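Local coordinates for protein whirlin (Mus musculus, PDB 6FDD) that acts, through domains such as this HHD2 domain, as a scaffold of the USH2 complex needed for elongation and maintenance of hair-cell stereocilia in hearing, at residues 41-46 and 75-80; 19-24 and 57-62. All coordinates share one frame; numbering follows the deposited sequence. Where two conformers were deposited one is given.

Contact 1 (41-46 and 75-80); sequences ISVEAM and LDRFDH
Glu44 and Arg77 meet in a side-on salt bridge that shows how torsions can bring two flat groups nearly into one plane. The carboxylate and guanidinium planes lie only 14° apart, and both bonds are nearly straight: Arg77 NH2 reaches the syn lone pair of Glu44 OE1 at 2.8 Å, while Arg77 NE approaches Glu44 OE2 at 2.8 Å from the syn side, slightly out of the carboxylate plane. A bend in the glutamate (chi2 88°) and another in the arginine (chi3 63°) bring the carboxylate to the NE-NH2 edge of the guanidinium. A water donates to Glu44 OE2 (2.7 Å) and to the carbonyl Arg77 O (2.6 Å), tying the carboxylate to the partner helix backbone as well. Val43 divides its branches: CG1 lies over one face of the guanidinium, 3.8 Å from Arg77 NE, while CG2 meets the edge of the buried Phe78 ring at CD2 (4.0 Å). Ser42 OG accepts from Ala45 N at 2.9 Å and offers a weak bond to Glu44 OE1. Phe78 also packs on Val66 and Ile70. This is an N-capped helix start docked on a neighbouring helix, with a salt bridge beside the apolar Val43-Phe78 packing, within the all-helical harmonin homology domain.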
loop_
_atom_site.group_PDB
_atom_site.type_symbol
_atom_site.label_atom_id
_atom_site.label_comp_id
_atom_site.label_asym_id
_atom_site.label_seq_id
_atom_site.Cartn_x
_atom_site.Cartn_y
_atom_site.Cartn_z
ATOM N N ILE A 41 12.085 -0.212 5.833
ATOM C CA ILE A 41 11.795 1.022 5.081
ATOM C C ILE A 41 10.764 1.884 5.819
ATOM O O ILE A 41 9.908 1.363 6.532
ATOM C CB ILE A 41 11.357 0.715 3.605
ATOM C CG1 ILE A 41 9.978 0.031 3.530
ATOM C CG2 ILE A 41 12.460 -0.106 2.854
ATOM C CD1 ILE A 41 9.418 -0.245 2.086
ATOM N N SER A 42 10.857 3.201 5.632
ATOM C CA SER A 42 9.904 4.154 6.204
ATOM C C SER A 42 8.547 4.034 5.513
ATOM O O SER A 42 8.459 3.523 4.402
ATOM C CB SER A 42 10.421 5.581 6.011
ATOM O OG SER A 42 10.407 5.917 4.634
ATOM N N VAL A 43 7.481 4.576 6.153
ATOM C CA VAL A 43 6.153 4.617 5.531
ATOM C C VAL A 43 6.234 5.391 4.173
ATOM O O VAL A 43 5.569 5.010 3.218
ATOM C CB VAL A 43 5.062 5.200 6.490
ATOM C CG1 VAL A 43 5.326 6.667 6.842
ATOM C CG2 VAL A 43 3.665 5.007 5.917
ATOM N N GLU A 44 7.079 6.439 4.101
ATOM C CA GLU A 44 7.236 7.234 2.874
ATOM C C GLU A 44 7.887 6.428 1.766
ATOM O O GLU A 44 7.411 6.469 0.632
ATOM C CB GLU A 44 8.047 8.512 3.131
ATOM C CG GLU A 44 7.357 9.510 4.050
ATOM C CD GLU A 44 7.612 9.309 5.531
ATOM O OE1 GLU A 44 8.444 8.441 5.892
ATOM O OE2 GLU A 44 7.037 10.079 6.328
ATOM N N ALA A 45 8.965 5.674 2.081
ATOM C CA ALA A 45 9.626 4.840 1.065
ATOM C C ALA A 45 8.625 3.797 0.543
ATOM O O ALA A 45 8.564 3.539 -0.669
ATOM C CB ALA A 45 10.866 4.182 1.638
HETATM N N MSE A 46 7.792 3.250 1.451
HETATM C CA MSE A 46 6.774 2.271 1.066
HETATM C C MSE A 46 5.738 2.896 0.128
HETATM O O MSE A 46 5.374 2.296 -0.899
HETATM C CB MSE A 46 6.099 1.676 2.320
HETATM C CG MSE A 46 5.214 0.475 1.999
HETATM SE SE MSE A 46 3.761 0.325 3.284
HETATM C CE MSE A 46 2.754 1.993 2.840
ATOM N N LEU A 75 0.051 7.197 10.483
ATOM C CA LEU A 75 -1.100 7.641 9.689
ATOM C C LEU A 75 -0.976 9.067 9.152
ATOM O O LEU A 75 -1.269 9.281 7.981
ATOM C CB LEU A 75 -2.440 7.456 10.435
ATOM C CG LEU A 75 -2.926 6.013 10.518
ATOM C CD1 LEU A 75 -4.071 5.874 11.510
ATOM C CD2 LEU A 75 -3.370 5.498 9.150
ATOM N N ASP A 76 -0.509 10.014 9.975
ATOM C CA ASP A 76 -0.364 11.410 9.535
ATOM C C ASP A 76 0.687 11.531 8.429
ATOM O O ASP A 76 0.428 12.207 7.435
ATOM C CB ASP A 76 -0.050 12.344 10.711
ATOM C CG ASP A 76 -1.169 12.490 11.736
ATOM O OD1 ASP A 76 -2.321 12.093 11.430
ATOM O OD2 ASP A 76 -0.895 13.004 12.837
ATOM N N ARG A 77 1.834 10.822 8.570
ATOM C CA ARG A 77 2.863 10.804 7.523
ATOM C C ARG A 77 2.309 10.172 6.241
ATOM O O ARG A 77 2.491 10.730 5.153
ATOM C CB ARG A 77 4.116 10.084 8.010
ATOM C CG ARG A 77 4.954 10.938 8.959
ATOM C CD ARG A 77 5.883 10.104 9.810
ATOM N NE ARG A 77 6.864 9.393 8.986
ATOM C CZ ARG A 77 7.740 8.505 9.440
ATOM N NH1 ARG A 77 7.781 8.202 10.734
ATOM N NH2 ARG A 77 8.582 7.913 8.608
ATOM N N PHE A 78 1.558 9.052 6.368
ATOM C CA PHE A 78 0.934 8.388 5.220
ATOM C C PHE A 78 -0.016 9.348 4.482
ATOM O O PHE A 78 0.090 9.506 3.257
ATOM C CB PHE A 78 0.194 7.109 5.676
ATOM C CG PHE A 78 -0.454 6.298 4.573
ATOM C CD1 PHE A 78 -1.752 6.568 4.156
ATOM C CD2 PHE A 78 0.228 5.245 3.966
ATOM C CE1 PHE A 78 -2.352 5.815 3.144
ATOM C CE2 PHE A 78 -0.382 4.475 2.970
ATOM C CZ PHE A 78 -1.663 4.767 2.561
ATOM N N ASP A 79 -0.923 10.010 5.231
ATOM C CA ASP A 79 -1.907 10.959 4.695
ATOM C C ASP A 79 -1.246 12.182 4.052
ATOM O O ASP A 79 -1.794 12.737 3.112
ATOM C CB ASP A 79 -2.884 11.402 5.798
ATOM C CG ASP A 79 -3.820 10.302 6.272
ATOM O OD1 ASP A 79 -3.959 9.283 5.551
ATOM O OD2 ASP A 79 -4.423 10.464 7.361
ATOM N N HIS A 80 -0.056 12.569 4.531
ATOM C CA HIS A 80 0.658 13.709 3.963
ATOM C C HIS A 80 1.112 13.446 2.513
ATOM O O HIS A 80 1.224 14.399 1.734
ATOM C CB HIS A 80 1.822 14.126 4.858
ATOM C CG HIS A 80 2.337 15.513 4.597
ATOM N ND1 HIS A 80 1.483 16.617 4.562
ATOM C CD2 HIS A 80 3.606 15.938 4.395
ATOM C CE1 HIS A 80 2.259 17.665 4.331
ATOM N NE2 HIS A 80 3.543 17.312 4.237
HETATM O O HOH W 1 5.024 11.441 5.065
#

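Contact 2 (19-24 and 57-62); sequences HLLTEQ and HAKFSL
In the helical bundle of the harmonin homology domain, the tight corner between helix 11-20 and helix 23-37 rests on the short helix 57-60, and two adjacent leucines at that corner supply the contact. Leu20 still belongs to the first helix, whereas Leu21 is the first residue to leave helical geometry; Leu20 reaches Ala58 and Ser61, Leu21 reaches Lys59, and both meet at Leu62. Leu20 spreads its methyls over residues 58-62: CD2 sits 3.9 Å from Ala58 CB, and CD1 lies 3.9 Å from Leu62 CG. Leu21 has CG beside its own backbone N (chi1 -54°), a turn that carries the branch end inward to meet Leu62 tip to tip, with Leu21 CG 3.7 Å from Leu62 CD1. Leu21 CD2 lies against the aliphatic stem of Lys59, 3.8 Å from Lys59 CG. Replacing Leu21 by an alanine would probably open a gap beside Leu62 and leave the Lys59 methylenes without their apolar neighbour. That lysine chain runs extended past the corner to its ammonium, which bonds Asn55 and forms a salt bridge with Glu25. Glu25 also accepts from Thr22 N, while the Thr22 side chain caps the next helix, consistent with a capping box. Leu54 and Met29 also pack on Leu21 and Leu62. Leu20 CD1 approaches Ala58 O to 3.5 Å, the same carbonyl oxygen that receives Ser61 OG at 2.7 Å, in the carbonyl plane.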
loop_
_atom_site.group_PDB
_atom_site.type_symbol
_atom_site.label_atom_id
_atom_site.label_comp_id
_atom_site.label_asym_id
_atom_site.label_seq_id
_atom_site.Cartn_x
_atom_site.Cartn_y
_atom_site.Cartn_z
ATOM N N HIS A 19 -8.417 -8.959 -7.024
ATOM C CA HIS A 19 -9.289 -8.485 -8.102
ATOM C C HIS A 19 -8.622 -7.445 -9.026
ATOM O O HIS A 19 -8.881 -7.448 -10.227
ATOM C CB HIS A 19 -10.604 -7.922 -7.502
ATOM C CG HIS A 19 -11.489 -7.206 -8.479
ATOM N ND1 HIS A 19 -11.841 -5.875 -8.293
ATOM C CD2 HIS A 19 -12.042 -7.646 -9.636
ATOM C CE1 HIS A 19 -12.602 -5.556 -9.331
ATOM N NE2 HIS A 19 -12.755 -6.590 -10.164
ATOM N N LEU A 20 -7.787 -6.556 -8.472
ATOM C CA LEU A 20 -7.176 -5.459 -9.231
ATOM C C LEU A 20 -5.747 -5.693 -9.740
ATOM O O LEU A 20 -5.327 -5.012 -10.678
ATOM C CB LEU A 20 -7.217 -4.167 -8.390
ATOM C CG LEU A 20 -8.617 -3.654 -7.977
ATOM C CD1 LEU A 20 -8.523 -2.586 -6.918
ATOM C CD2 LEU A 20 -9.404 -3.143 -9.173
ATOM N N LEU A 21 -5.002 -6.622 -9.124
ATOM C CA LEU A 21 -3.606 -6.876 -9.487
ATOM C C LEU A 21 -3.344 -8.288 -9.987
ATOM O O LEU A 21 -4.016 -9.232 -9.558
ATOM C CB LEU A 21 -2.706 -6.633 -8.254
ATOM C CG LEU A 21 -2.785 -5.282 -7.522
ATOM C CD1 LEU A 21 -1.903 -5.297 -6.282
ATOM C CD2 LEU A 21 -2.387 -4.123 -8.440
ATOM N N THR A 22 -2.292 -8.451 -10.821
ATOM C CA THR A 22 -1.831 -9.775 -11.275
ATOM C C THR A 22 -1.136 -10.414 -10.062
ATOM O O THR A 22 -0.832 -9.693 -9.099
ATOM C CB THR A 22 -0.800 -9.627 -12.414
ATOM O OG1 THR A 22 0.381 -8.988 -11.905
ATOM C CG2 THR A 22 -1.353 -8.870 -13.636
ATOM N N GLU A 23 -0.816 -11.722 -10.124
ATOM C CA GLU A 23 -0.093 -12.397 -9.041
ATOM C C GLU A 23 1.249 -11.684 -8.782
ATOM O O GLU A 23 1.602 -11.464 -7.625
ATOM C CB GLU A 23 0.139 -13.888 -9.363
ATOM C CG GLU A 23 0.819 -14.666 -8.243
ATOM C CD GLU A 23 2.336 -14.597 -8.146
ATOM O OE1 GLU A 23 2.993 -14.372 -9.188
ATOM O OE2 GLU A 23 2.867 -14.768 -7.024
ATOM N N GLN A 24 1.973 -11.324 -9.861
ATOM C CA GLN A 24 3.280 -10.658 -9.748
ATOM C C GLN A 24 3.176 -9.265 -9.116
ATOM O O GLN A 24 3.999 -8.921 -8.267
ATOM C CB GLN A 24 4.013 -10.642 -11.101
ATOM C CG GLN A 24 4.460 -12.055 -11.529
ATOM C CD GLN A 24 5.693 -12.532 -10.786
ATOM O OE1 GLN A 24 6.811 -12.142 -11.101
ATOM N NE2 GLN A 24 5.534 -13.368 -9.768
ATOM N N HIS A 57 -6.220 4.150 -12.334
ATOM C CA HIS A 57 -7.173 4.759 -11.400
ATOM C C HIS A 57 -7.715 3.698 -10.416
ATOM O O HIS A 57 -7.693 3.929 -9.205
ATOM C CB HIS A 57 -8.319 5.433 -12.180
ATOM C CG HIS A 57 -9.288 6.165 -11.312
ATOM N ND1 HIS A 57 -9.016 7.437 -10.831
ATOM C CD2 HIS A 57 -10.497 5.771 -10.847
ATOM C CE1 HIS A 57 -10.064 7.776 -10.093
ATOM N NE2 HIS A 57 -10.987 6.808 -10.081
ATOM N N ALA A 58 -8.130 2.521 -10.939
ATOM C CA ALA A 58 -8.643 1.422 -10.116
ATOM C C ALA A 58 -7.580 0.928 -9.130
ATOM O O ALA A 58 -7.908 0.649 -7.982
ATOM C CB ALA A 58 -9.119 0.272 -10.994
ATOM N N LYS A 59 -6.300 0.846 -9.563
ATOM C CA LYS A 59 -5.222 0.384 -8.676
ATOM C C LYS A 59 -4.955 1.348 -7.541
ATOM O O LYS A 59 -4.674 0.895 -6.434
ATOM C CB LYS A 59 -3.939 0.076 -9.457
ATOM C CG LYS A 59 -4.021 -1.198 -10.287
ATOM C CD LYS A 59 -2.791 -1.340 -11.156
ATOM C CE LYS A 59 -3.005 -2.362 -12.245
ATOM N NZ LYS A 59 -1.819 -2.468 -13.141
ATOM N N PHE A 60 -5.079 2.674 -7.792
ATOM C CA PHE A 60 -4.888 3.713 -6.778
ATOM C C PHE A 60 -5.831 3.503 -5.572
ATOM O O PHE A 60 -5.427 3.778 -4.440
ATOM C CB PHE A 60 -5.029 5.138 -7.363
ATOM C CG PHE A 60 -4.770 6.239 -6.347
ATOM C CD1 PHE A 60 -3.472 6.621 -6.022
ATOM C CD2 PHE A 60 -5.825 6.859 -5.680
ATOM C CE1 PHE A 60 -3.234 7.621 -5.066
ATOM C CE2 PHE A 60 -5.585 7.846 -4.715
ATOM C CZ PHE A 60 -4.291 8.221 -4.418
ATOM N N SER A 61 -7.056 2.976 -5.816
ATOM C CA SER A 61 -8.035 2.687 -4.750
ATOM C C SER A 61 -7.496 1.737 -3.666
ATOM O O SER A 61 -7.970 1.776 -2.525
ATOM C CB SER A 61 -9.345 2.162 -5.337
ATOM O OG SER A 61 -9.244 0.794 -5.683
ATOM N N LEU A 62 -6.476 0.914 -4.001
ATOM C CA LEU A 62 -5.863 0.014 -3.016
ATOM C C LEU A 62 -5.163 0.741 -1.869
ATOM O O LEU A 62 -5.083 0.181 -0.782
ATOM C CB LEU A 62 -4.900 -0.991 -3.672
ATOM C CG LEU A 62 -5.552 -2.100 -4.483
ATOM C CD1 LEU A 62 -4.533 -2.787 -5.344
ATOM C CD2 LEU A 62 -6.220 -3.137 -3.567
#

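In the fold
Two interleaved closures illustrate how a small helical domain can be held together without strands. From the N terminus, helix 11-20 leads into the corner at 19-24, the first half of contact 2; helix 23-37 then spans the domain to 41-46, the first half of contact 1. After helix 43-53, residues 57-62 close contact 2, and only past helix 62-67 do residues 75-80 close contact 1. The two loops therefore cross. Their centres lie 20 Å apart on opposite sides of the chain's centre, with nearest atoms about 7 Å apart. Helix 23-37 serves both: Met29 packs at contact 2, Leu33 and Tyr36 at contact 1.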